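Local coordinates for protein fructuronate-tagaturonate epimerase UxaE from Cohnella laeviribosi in complex with 1 glycerol (Cohnella laeviribosi, PDB 6IL9) that interconverts fructuronate and tagaturonate as an epimerase, on a TIM-barrel scaffold that carries a zinc ion, at residues T367-V379 and R435-Q447. Residues are numbered along the deposited sequence; the frame is centred on the assembly and turned at random.
Sequences TAGTNWLEAVRIV and RQLLHITYGLLLQ
Helix 369-379 approaches helix 435-440 to 9.3 Å between axes at an angle of 108°, with the CA atoms of Gly369 and His439 the nearest pair, 6.0 Å apart, and meets the following helix 442-446 through Trp372. That indole illustrates how a single side chain can join two helices: it enters as a knob among Leu438, Tyr442, Leu445 and Leu446. Its NE1 gives a hydrogen bond of 2.8 Å to Leu438 O, which lies in the ring plane, although the nitrogen sits well above the carbonyl plane. CB of Tyr442 makes a CH-pi contact 3.7 Å from the centroid of the Trp372 five-membered ring. Val376 CG2 covers the opposite face and Leu445 CD1 meets the edge. Replacing Trp372 by an alanine would probably open a gap between these side chains and deprive Leu438 O of its indole partner. Leu373 forks, CD2 packing on Leu438 CB (3.7 Å) and CD1 lying over the centre of the Arg435 guanidinium. Arg435 NH2 donates to a water that also bonds Thr370 O and Glu374 OE2, and salt-bridges Asp347. His439, its CG anti to the backbone N (chi1 -170°), brings NE2 to 3.4 Å from Gly369 CA and hydrogen-bonds the phosphoserine at position 346, which Ala368 N and Thr370 N also bind. Helix 369-382 follows the eighth barrel strand, 363-367, and helices 384-402, 469-487 and 125-131 touch the pair.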
# COMPACT_ATOMS: atom_id res chain seq x y z
N THR A 367 3.43 -2.51 1.21
CA THR A 367 4.56 -1.86 0.56
C THR A 367 4.05 -0.74 -0.34
O THR A 367 2.88 -0.73 -0.75
CB THR A 367 5.39 -2.83 -0.32
OG1 THR A 367 4.68 -3.09 -1.54
CG2 THR A 367 5.67 -4.13 0.41
N ALA A 368 4.94 0.20 -0.64
CA ALA A 368 4.64 1.21 -1.66
C ALA A 368 5.94 1.83 -2.18
O ALA A 368 6.30 1.64 -3.34
CB ALA A 368 3.71 2.29 -1.10
N GLY A 369 6.66 2.55 -1.31
CA GLY A 369 7.83 3.28 -1.76
C GLY A 369 8.95 2.40 -2.30
O GLY A 369 9.75 2.85 -3.13
N THR A 370 9.04 1.15 -1.84
CA THR A 370 10.09 0.28 -2.34
C THR A 370 9.93 0.03 -3.84
O THR A 370 10.92 -0.21 -4.54
CB THR A 370 10.11 -1.05 -1.59
OG1 THR A 370 11.43 -1.61 -1.63
CG2 THR A 370 9.11 -2.06 -2.17
N ASN A 371 8.70 0.12 -4.34
CA ASN A 371 8.47 -0.06 -5.76
C ASN A 371 8.91 1.16 -6.56
O ASN A 371 9.36 1.03 -7.71
CB ASN A 371 6.98 -0.38 -5.96
CG ASN A 371 6.56 -1.60 -5.16
OD1 ASN A 371 7.14 -2.67 -5.31
ND2 ASN A 371 5.57 -1.44 -4.28
N TRP A 372 8.82 2.34 -5.94
CA TRP A 372 9.42 3.55 -6.50
C TRP A 372 10.95 3.47 -6.46
O TRP A 372 11.62 3.86 -7.42
CB TRP A 372 8.88 4.77 -5.73
CG TRP A 372 9.83 5.90 -5.48
CD1 TRP A 372 10.48 6.19 -4.30
CD2 TRP A 372 10.18 6.95 -6.39
NE1 TRP A 372 11.24 7.32 -4.44
CE2 TRP A 372 11.06 7.82 -5.71
CE3 TRP A 372 9.84 7.23 -7.71
CZ2 TRP A 372 11.61 8.95 -6.32
CZ3 TRP A 372 10.37 8.36 -8.31
CH2 TRP A 372 11.26 9.20 -7.62
N LEU A 373 11.51 2.93 -5.38
CA LEU A 373 12.97 2.84 -5.33
C LEU A 373 13.51 1.87 -6.38
O LEU A 373 14.63 2.06 -6.87
CB LEU A 373 13.45 2.44 -3.93
CG LEU A 373 13.32 3.49 -2.83
CD1 LEU A 373 13.90 2.95 -1.52
CD2 LEU A 373 14.01 4.81 -3.20
N GLU A 374 12.75 0.83 -6.74
CA GLU A 374 13.21 -0.03 -7.83
C GLU A 374 13.21 0.69 -9.16
O GLU A 374 14.05 0.41 -10.02
CB GLU A 374 12.35 -1.29 -7.92
CG GLU A 374 12.60 -2.28 -6.79
CD GLU A 374 14.05 -2.71 -6.66
OE1 GLU A 374 14.74 -2.91 -7.69
OE2 GLU A 374 14.50 -2.85 -5.50
N ALA A 375 12.27 1.63 -9.35
CA ALA A 375 12.30 2.44 -10.57
C ALA A 375 13.51 3.37 -10.56
O ALA A 375 14.18 3.54 -11.59
CB ALA A 375 10.99 3.24 -10.69
N VAL A 376 13.80 3.97 -9.40
CA VAL A 376 15.00 4.80 -9.28
C VAL A 376 16.25 3.98 -9.57
O VAL A 376 17.17 4.46 -10.25
CB VAL A 376 15.06 5.44 -7.88
CG1 VAL A 376 16.42 6.13 -7.67
CG2 VAL A 376 13.93 6.44 -7.69
N ARG A 377 16.29 2.74 -9.08
CA ARG A 377 17.43 1.87 -9.36
C ARG A 377 17.61 1.65 -10.86
O ARG A 377 18.74 1.64 -11.36
CB ARG A 377 17.26 0.54 -8.63
CG ARG A 377 18.52 -0.29 -8.59
CD ARG A 377 18.19 -1.76 -8.36
NE ARG A 377 17.49 -2.04 -7.11
CZ ARG A 377 18.07 -2.14 -5.91
NH1 ARG A 377 19.37 -1.93 -5.78
NH2 ARG A 377 17.34 -2.42 -4.84
N ILE A 378 16.51 1.48 -11.60
CA ILE A 378 16.62 1.36 -13.05
C ILE A 378 17.23 2.62 -13.65
O ILE A 378 18.05 2.55 -14.58
CB ILE A 378 15.25 1.06 -13.67
CG1 ILE A 378 14.77 -0.33 -13.27
CG2 ILE A 378 15.31 1.22 -15.21
CD1 ILE A 378 15.65 -1.46 -13.71
N VAL A 379 16.84 3.79 -13.15
CA VAL A 379 17.40 5.05 -13.65
C VAL A 379 18.90 5.11 -13.35
O VAL A 379 19.71 5.48 -14.21
CB VAL A 379 16.65 6.26 -13.07
CG1 VAL A 379 17.35 7.57 -13.47
CG2 VAL A 379 15.21 6.27 -13.54
N ARG A 435 18.95 5.13 0.27
CA ARG A 435 17.59 4.63 0.03
C ARG A 435 16.56 5.54 0.69
O ARG A 435 15.54 5.90 0.07
CB ARG A 435 17.44 3.20 0.53
CG ARG A 435 17.99 2.16 -0.44
CD ARG A 435 17.77 0.74 0.08
NE ARG A 435 16.36 0.35 0.10
CZ ARG A 435 15.68 -0.07 -0.96
NH1 ARG A 435 16.28 -0.15 -2.14
NH2 ARG A 435 14.39 -0.41 -0.84
N GLN A 436 16.79 5.94 1.94
CA GLN A 436 15.81 6.81 2.60
C GLN A 436 15.74 8.17 1.93
O GLN A 436 14.66 8.76 1.82
CB GLN A 436 16.16 6.96 4.08
CG GLN A 436 16.00 5.65 4.84
CD GLN A 436 15.90 5.88 6.32
OE1 GLN A 436 16.71 6.60 6.91
NE2 GLN A 436 14.90 5.27 6.95
N LEU A 437 16.89 8.68 1.48
CA LEU A 437 16.94 9.97 0.80
C LEU A 437 16.02 9.98 -0.41
O LEU A 437 15.23 10.91 -0.60
CB LEU A 437 18.38 10.26 0.38
CG LEU A 437 18.61 11.43 -0.58
CD1 LEU A 437 18.33 12.74 0.14
CD2 LEU A 437 20.03 11.38 -1.15
N LEU A 438 16.11 8.93 -1.24
CA LEU A 438 15.29 8.86 -2.45
C LEU A 438 13.86 8.41 -2.14
O LEU A 438 12.93 8.82 -2.85
CB LEU A 438 15.94 7.93 -3.47
CG LEU A 438 16.97 8.53 -4.45
CD1 LEU A 438 16.30 9.51 -5.40
CD2 LEU A 438 18.14 9.23 -3.73
N HIS A 439 13.67 7.60 -1.09
CA HIS A 439 12.34 7.06 -0.79
C HIS A 439 11.37 8.19 -0.50
O HIS A 439 10.27 8.25 -1.06
CB HIS A 439 12.44 6.11 0.41
CG HIS A 439 11.21 5.30 0.69
ND1 HIS A 439 9.98 5.86 0.98
CD2 HIS A 439 11.03 3.95 0.77
CE1 HIS A 439 9.10 4.90 1.20
NE2 HIS A 439 9.71 3.74 1.08
N ILE A 440 11.79 9.12 0.35
CA ILE A 440 10.90 10.10 0.95
C ILE A 440 10.73 11.34 0.08
O ILE A 440 9.75 12.08 0.25
CB ILE A 440 11.48 10.38 2.35
CG1 ILE A 440 10.95 9.38 3.38
CG2 ILE A 440 11.27 11.76 2.82
CD1 ILE A 440 11.35 7.99 3.17
N THR A 441 11.62 11.55 -0.89
CA THR A 441 11.59 12.72 -1.76
C THR A 441 10.86 12.45 -3.07
O THR A 441 10.96 13.26 -4.00
CB THR A 441 13.02 13.21 -2.05
OG1 THR A 441 13.84 12.14 -2.55
CG2 THR A 441 13.67 13.82 -0.79
N TYR A 442 10.09 11.35 -3.16
CA TYR A 442 9.40 11.03 -4.41
C TYR A 442 8.49 12.16 -4.87
O TYR A 442 8.44 12.48 -6.07
CB TYR A 442 8.58 9.74 -4.25
CG TYR A 442 7.40 9.89 -3.30
CD1 TYR A 442 7.58 9.90 -1.92
CD2 TYR A 442 6.10 10.04 -3.78
CE1 TYR A 442 6.50 10.05 -1.05
CE2 TYR A 442 5.02 10.19 -2.93
CZ TYR A 442 5.23 10.20 -1.57
OH TYR A 442 4.15 10.33 -0.72
N GLY A 443 7.76 12.77 -3.94
CA GLY A 443 6.81 13.82 -4.32
C GLY A 443 7.52 15.07 -4.81
O GLY A 443 7.17 15.63 -5.85
N LEU A 444 8.55 15.50 -4.07
CA LEU A 444 9.35 16.65 -4.48
C LEU A 444 10.00 16.43 -5.84
O LEU A 444 10.14 17.38 -6.63
CB LEU A 444 10.44 16.93 -3.46
CG LEU A 444 10.05 17.34 -2.05
CD1 LEU A 444 11.27 17.19 -1.17
CD2 LEU A 444 9.54 18.77 -2.07
N LEU A 445 10.46 15.22 -6.11
CA LEU A 445 11.13 14.94 -7.38
C LEU A 445 10.12 14.88 -8.52
O LEU A 445 10.35 15.46 -9.59
CB LEU A 445 11.89 13.61 -7.29
CG LEU A 445 13.17 13.65 -6.44
CD1 LEU A 445 13.61 12.23 -6.06
CD2 LEU A 445 14.29 14.35 -7.20
N LEU A 446 9.01 14.18 -8.30
CA LEU A 446 8.01 13.99 -9.35
C LEU A 446 7.35 15.30 -9.74
O LEU A 446 7.03 15.52 -10.92
CB LEU A 446 6.94 13.00 -8.88
CG LEU A 446 6.83 11.57 -9.42
CD1 LEU A 446 7.92 11.18 -10.42
CD2 LEU A 446 6.71 10.56 -8.27
N GLN A 447 7.14 16.19 -8.78
CA GLN A 447 6.45 17.44 -9.06
C GLN A 447 7.41 18.59 -9.37
O GLN A 447 6.94 19.70 -9.65
CB GLN A 447 5.53 17.82 -7.89
CG GLN A 447 4.56 16.70 -7.52
CD GLN A 447 3.15 16.90 -8.08
OE1 GLN A 447 2.92 16.76 -9.29
NE2 GLN A 447 2.20 17.22 -7.20
O HOH W 1 13.69 -1.13 -3.65